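Local coordinates for protein L-Ala-D/L-Glu epimerase, a muconate lactonizing enzyme (Klebsiella pneumoniae subsp. pneumoniae MGH 78578, PDB 3FCP) that belongs to the muconate lactonizing enzymes of the enolase superfamily, with a capping N-terminal domain, a TIM-barrel domain and a bound magnesium ion, at residues 112-117 and 123-128; 40-45 and 83-88. All blocks are in the same frame, centred on the assembly; numbering follows the deposited sequence.

Interaction 1 of 2, residues 112-117 and 123-128; sequences ALLDAQ and LPVSAL
Leu114 meets Val125 and Leu128 in the enolase-type N-terminal domain, where the chain leaves helix 103-121 and a short loop leads it into helix 125-128, with Pro124 at its N-cap; this single-turn helix packs against the end of the long one. Side chain meets side chain at two points. CD1 of Leu114 lies 4.2 Å from CG1 of Val125, the two chains crossing at about a right angle, and CD2 of Leu114 stands equally far from CD1 of Leu128. Helix 307-317 of the barrel domain adds His315 against Val125.

Methyls against backbone make up the other part. CG2 of Val125, anti to its own carbonyl carbon, rests 3.9 Å from the carbonyl O of Leu114. No hydrogen bond spans the pair; the polar groups are held elsewhere. Asp115 turns away to take the backbone N-H groups of Ile49 and Leu358, one on each carboxylate oxygen, and the amide oxygen of Gln117 goes to Arg42.

Leu128 comes closest. With chi1 at -60° its CG is also anti to the carbonyl carbon, and the CD1 methyl reaches 3.6 Å from Leu114 O and 4.0 Å from the carbonyl carbon of Gln117.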
loop_
_atom_site.group_PDB
_atom_site.type_symbol
_atom_site.label_atom_id
_atom_site.label_comp_id
_atom_site.label_asym_id
_atom_site.label_seq_id
_atom_site.Cartn_x
_atom_site.Cartn_y
_atom_site.Cartn_z
ATOM N N ALA A 112 43.366 -1.407 -9.770
ATOM C CA ALA A 112 44.762 -1.825 -9.830
ATOM C C ALA A 112 44.879 -3.345 -9.756
ATOM O O ALA A 112 45.683 -3.952 -10.476
ATOM C CB ALA A 112 45.557 -1.169 -8.690
ATOM N N LEU A 113 44.081 -3.958 -8.886
ATOM C CA LEU A 113 44.090 -5.409 -8.734
ATOM C C LEU A 113 43.697 -6.060 -10.053
ATOM O O LEU A 113 44.312 -7.049 -10.472
ATOM C CB LEU A 113 43.111 -5.846 -7.633
ATOM C CG LEU A 113 43.564 -5.563 -6.197
ATOM C CD1 LEU A 113 42.407 -5.783 -5.227
ATOM C CD2 LEU A 113 44.742 -6.474 -5.860
ATOM N N LEU A 114 42.672 -5.514 -10.700
ATOM C CA LEU A 114 42.218 -6.047 -11.982
ATOM C C LEU A 114 43.256 -5.803 -13.080
ATOM O O LEU A 114 43.460 -6.652 -13.946
ATOM C CB LEU A 114 40.875 -5.421 -12.381
ATOM C CG LEU A 114 39.644 -5.932 -11.618
ATOM C CD1 LEU A 114 38.446 -5.048 -11.915
ATOM C CD2 LEU A 114 39.359 -7.381 -12.011
ATOM N N ASP A 115 43.903 -4.642 -13.050
ATOM C CA ASP A 115 44.932 -4.323 -14.042
ATOM C C ASP A 115 46.045 -5.368 -13.952
ATOM O O ASP A 115 46.449 -5.944 -14.958
ATOM C CB ASP A 115 45.496 -2.912 -13.784
ATOM C CG ASP A 115 46.523 -2.474 -14.832
ATOM O OD1 ASP A 115 46.422 -2.900 -16.002
ATOM O OD2 ASP A 115 47.425 -1.677 -14.484
ATOM N N ALA A 116 46.507 -5.634 -12.733
ATOM C CA ALA A 116 47.582 -6.593 -12.506
ATOM C C ALA A 116 47.218 -8.032 -12.863
ATOM O O ALA A 116 48.021 -8.743 -13.466
ATOM C CB ALA A 116 48.058 -6.518 -11.048
ATOM N N GLN A 117 46.019 -8.478 -12.505
ATOM C CA GLN A 117 45.645 -9.851 -12.833
ATOM C C GLN A 117 45.401 -9.980 -14.338
ATOM O O GLN A 117 45.553 -11.059 -14.912
ATOM C CB GLN A 117 44.408 -10.284 -12.038
ATOM C CG GLN A 117 44.094 -11.786 -12.133
ATOM C CD GLN A 117 45.248 -12.689 -11.674
ATOM O OE1 GLN A 117 46.240 -12.226 -11.107
ATOM N NE2 GLN A 117 45.108 -13.988 -11.911
ATOM N N LEU A 123 45.262 -10.766 -20.579
ATOM C CA LEU A 123 43.904 -10.418 -20.982
ATOM C C LEU A 123 43.486 -9.029 -20.525
ATOM O O LEU A 123 43.916 -8.555 -19.476
ATOM C CB LEU A 123 42.916 -11.438 -20.408
ATOM C CG LEU A 123 42.962 -12.862 -20.965
ATOM C CD1 LEU A 123 42.094 -13.777 -20.115
ATOM C CD2 LEU A 123 42.481 -12.858 -22.416
ATOM N N PRO A 124 42.650 -8.347 -21.327
ATOM C CA PRO A 124 42.198 -7.011 -20.938
ATOM C C PRO A 124 41.191 -7.174 -19.797
ATOM O O PRO A 124 40.575 -8.232 -19.661
ATOM C CB PRO A 124 41.555 -6.474 -22.220
ATOM C CG PRO A 124 41.054 -7.721 -22.901
ATOM C CD PRO A 124 42.194 -8.688 -22.688
ATOM N N VAL A 125 41.027 -6.135 -18.982
ATOM C CA VAL A 125 40.094 -6.195 -17.862
ATOM C C VAL A 125 38.688 -6.595 -18.308
ATOM O O VAL A 125 38.004 -7.353 -17.616
ATOM C CB VAL A 125 40.040 -4.841 -17.123
ATOM C CG1 VAL A 125 38.966 -4.873 -16.031
ATOM C CG2 VAL A 125 41.407 -4.527 -16.534
ATOM N N SER A 126 38.256 -6.094 -19.466
ATOM C CA SER A 126 36.924 -6.423 -19.982
ATOM C C SER A 126 36.736 -7.943 -20.088
ATOM O O SER A 126 35.650 -8.469 -19.818
ATOM C CB SER A 126 36.710 -5.770 -21.359
ATOM O OG SER A 126 37.683 -6.202 -22.298
ATOM N N ALA A 127 37.797 -8.643 -20.482
ATOM C CA ALA A 127 37.756 -10.098 -20.608
ATOM C C ALA A 127 37.640 -10.742 -19.229
ATOM O O ALA A 127 36.952 -11.749 -19.064
ATOM C CB ALA A 127 39.019 -10.609 -21.321
ATOM N N LEU A 128 38.325 -10.172 -18.243
ATOM C CA LEU A 128 38.253 -10.696 -16.884
ATOM C C LEU A 128 36.831 -10.474 -16.355
ATOM O O LEU A 128 36.379 -11.171 -15.456
ATOM C CB LEU A 128 39.245 -9.978 -15.959
ATOM C CG LEU A 128 40.752 -9.997 -16.246
ATOM C CD1 LEU A 128 41.491 -9.468 -15.022
ATOM C CD2 LEU A 128 41.225 -11.398 -16.575
#

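Interaction 2 of 2, residues 40-45 and 83-88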
loop_
_atom_site.group_PDB
_atom_site.type_symbol
_atom_site.label_atom_id
_atom_site.label_comp_id
_atom_site.label_asym_id
_atom_site.label_seq_id
_atom_site.Cartn_x
_atom_site.Cartn_y
_atom_site.Cartn_z
ATOM N N LEU A 40 49.980 -0.806 -7.430
ATOM C CA LEU A 40 50.054 -1.959 -6.555
ATOM C C LEU A 40 51.063 -2.938 -7.131
ATOM O O LEU A 40 50.974 -3.318 -8.297
ATOM C CB LEU A 40 48.670 -2.606 -6.440
ATOM C CG LEU A 40 48.492 -3.771 -5.460
ATOM C CD1 LEU A 40 47.022 -3.864 -5.047
ATOM C CD2 LEU A 40 48.967 -5.068 -6.099
ATOM N N THR A 41 52.030 -3.333 -6.308
ATOM C CA THR A 41 53.059 -4.260 -6.745
ATOM C C THR A 41 52.850 -5.630 -6.125
ATOM O O THR A 41 52.668 -5.748 -4.910
ATOM C CB THR A 41 54.464 -3.747 -6.366
ATOM O OG1 THR A 41 54.695 -2.482 -6.995
ATOM C CG2 THR A 41 55.533 -4.735 -6.826
ATOM N N ARG A 42 52.869 -6.658 -6.968
ATOM C CA ARG A 42 52.695 -8.036 -6.520
ATOM C C ARG A 42 54.048 -8.709 -6.297
ATOM O O ARG A 42 55.076 -8.208 -6.746
ATOM C CB ARG A 42 51.898 -8.822 -7.559
ATOM C CG ARG A 42 50.436 -8.402 -7.660
ATOM C CD ARG A 42 49.840 -8.726 -9.018
ATOM N NE ARG A 42 50.118 -10.091 -9.467
ATOM C CZ ARG A 42 49.180 -10.962 -9.836
ATOM N NH1 ARG A 42 47.893 -10.623 -9.798
ATOM N NH2 ARG A 42 49.522 -12.158 -10.285
ATOM N N SER A 43 54.040 -9.847 -5.609
ATOM C CA SER A 43 55.265 -10.586 -5.335
ATOM C C SER A 43 55.876 -11.192 -6.601
ATOM O O SER A 43 57.035 -11.609 -6.591
ATOM C CB SER A 43 55.003 -11.692 -4.306
ATOM O OG SER A 43 53.985 -12.567 -4.749
ATOM N N ASP A 44 55.103 -11.266 -7.683
ATOM C CA ASP A 44 55.639 -11.804 -8.931
ATOM C C ASP A 44 56.247 -10.687 -9.788
ATOM O O ASP A 44 56.714 -10.926 -10.905
ATOM C CB ASP A 44 54.555 -12.556 -9.715
ATOM C CG ASP A 44 53.327 -11.704 -10.009
ATOM O OD1 ASP A 44 53.300 -10.520 -9.620
ATOM O OD2 ASP A 44 52.382 -12.235 -10.634
ATOM N N GLY A 45 56.253 -9.470 -9.252
ATOM C CA GLY A 45 56.813 -8.342 -9.977
ATOM C C GLY A 45 55.818 -7.583 -10.839
ATOM O O GLY A 45 56.146 -6.529 -11.390
ATOM N N GLN A 83 48.322 -10.350 1.332
ATOM C CA GLN A 83 47.174 -11.133 0.878
ATOM C C GLN A 83 47.304 -11.569 -0.580
ATOM O O GLN A 83 47.941 -10.891 -1.390
ATOM C CB GLN A 83 45.883 -10.318 1.027
ATOM C CG GLN A 83 45.540 -9.918 2.456
ATOM C CD GLN A 83 45.161 -11.111 3.311
ATOM O OE1 GLN A 83 44.277 -11.884 2.950
ATOM N NE2 GLN A 83 45.824 -11.264 4.450
ATOM N N PRO A 84 46.709 -12.723 -0.930
ATOM C CA PRO A 84 46.785 -13.192 -2.318
ATOM C C PRO A 84 46.128 -12.128 -3.193
ATOM O O PRO A 84 44.973 -11.760 -2.969
ATOM C CB PRO A 84 46.004 -14.501 -2.283
ATOM C CG PRO A 84 46.316 -15.022 -0.901
ATOM C CD PRO A 84 46.147 -13.765 -0.051
ATOM N N ALA A 85 46.871 -11.642 -4.183
ATOM C CA ALA A 85 46.408 -10.579 -5.067
ATOM C C ALA A 85 45.549 -10.997 -6.255
ATOM O O ALA A 85 45.002 -10.145 -6.953
ATOM C CB ALA A 85 47.623 -9.780 -5.567
ATOM N N ASP A 86 45.422 -12.299 -6.476
ATOM C CA ASP A 86 44.658 -12.828 -7.603
ATOM C C ASP A 86 43.201 -13.141 -7.269
ATOM O O ASP A 86 42.389 -13.365 -8.166
ATOM C CB ASP A 86 45.317 -14.116 -8.083
ATOM C CG ASP A 86 45.410 -15.148 -6.976
ATOM O OD1 ASP A 86 46.099 -14.870 -5.970
ATOM O OD2 ASP A 86 44.787 -16.221 -7.094
ATOM N N ASN A 87 42.872 -13.168 -5.984
ATOM C CA ASN A 87 41.522 -13.511 -5.555
ATOM C C ASN A 87 40.689 -12.268 -5.241
ATOM O O ASN A 87 40.593 -11.862 -4.083
ATOM C CB ASN A 87 41.602 -14.411 -4.318
ATOM C CG ASN A 87 40.317 -15.172 -4.063
ATOM O OD1 ASN A 87 39.224 -14.635 -4.211
ATOM N ND2 ASN A 87 40.446 -16.430 -3.661
ATOM N N LEU A 88 40.090 -11.669 -6.269
ATOM C CA LEU A 88 39.291 -10.466 -6.063
ATOM C C LEU A 88 38.118 -10.649 -5.088
ATOM O O LEU A 88 37.815 -9.746 -4.314
ATOM C CB LEU A 88 38.773 -9.935 -7.401
ATOM C CG LEU A 88 38.093 -8.559 -7.343
ATOM C CD1 LEU A 88 38.961 -7.564 -6.583
ATOM C CD2 LEU A 88 37.839 -8.068 -8.759
HETATM O O HOH W 1 46.162 -8.449 -8.746
#
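Arg42, at the end of strand 33-42, lays the start of its side chain against Ala85 in the loop that leads to helix 88-98. The tight part is small and apolar: CG of Arg42 and CB of Ala85 are 3.8 Å apart, and both residues are buried. This is one end of the three-stranded antiparallel meander of the enolase-type N-terminal domain, where the type I turn from Arg42 to Gly45 links strands 33-42 and 47-53.

Farther out the contact loosens and becomes polar, for Asp44 lies in the exposed turn, on the solvent side of the buried pair. The arginine chain bends at chi3 (48°), which swings the guanidinium group round to this aspartate. The carboxylate is gripped side-on: NE bonds to OD1 of Asp44 at 3.2 Å, and NH2 to OD2 at 2.9 Å. Both oxygens lie near the guanidinium plane, though the nitrogens sit 24° and 30° out of the carboxylate plane. No direct hydrogen bond reaches the 83-88 loop. A water bridges instead, accepting from Arg42 NH1 at 3.0 Å and donating to Ala85 O at 2.7 Å. NH1 also bonds to Gln117 OE1, its strongest partner. The salt bridge, together with Gln117 and the water on NH1, probably restrains the rotation of the group. Asp86 stays at the margin, its OD1 6.0 Å from Arg42 NH1 and hydrogen-bonded to Thr4, so any attraction between these charges is probably modest.

Around the contact, helix 103-121 brings Gln117 against Asp86. Strand 7-17 pairs with Thr41 through Glu8 and Gln9, while Asn87 caps the start of helix 88-98 by accepting from Ala90 N and gives its ND2 to Ala132 O of the second subunit.

Both contacts belong to the N-terminal domain, with centres about 12 Å apart on the same side of the chain's centre. Interaction 1 has its first segment on helix 103-121, and the same helix covers interaction 2. They follow in series: interaction 2 closes at 83-88, before interaction 1 opens at 112. One turn of the helix joins them directly. Gln117 OE1 lies 2.6 Å from Arg42 NH1, a probable hydrogen bond, and Ala116 CB packs 3.5 Å from Arg42 CD. Leu113 meets Leu40 of strand 33-42, while Leu114 touches Leu88 at the start of helix 88-98. Helix 103-121 thus ties the three-stranded sheet to helix 125-128, which borders the barrel domain.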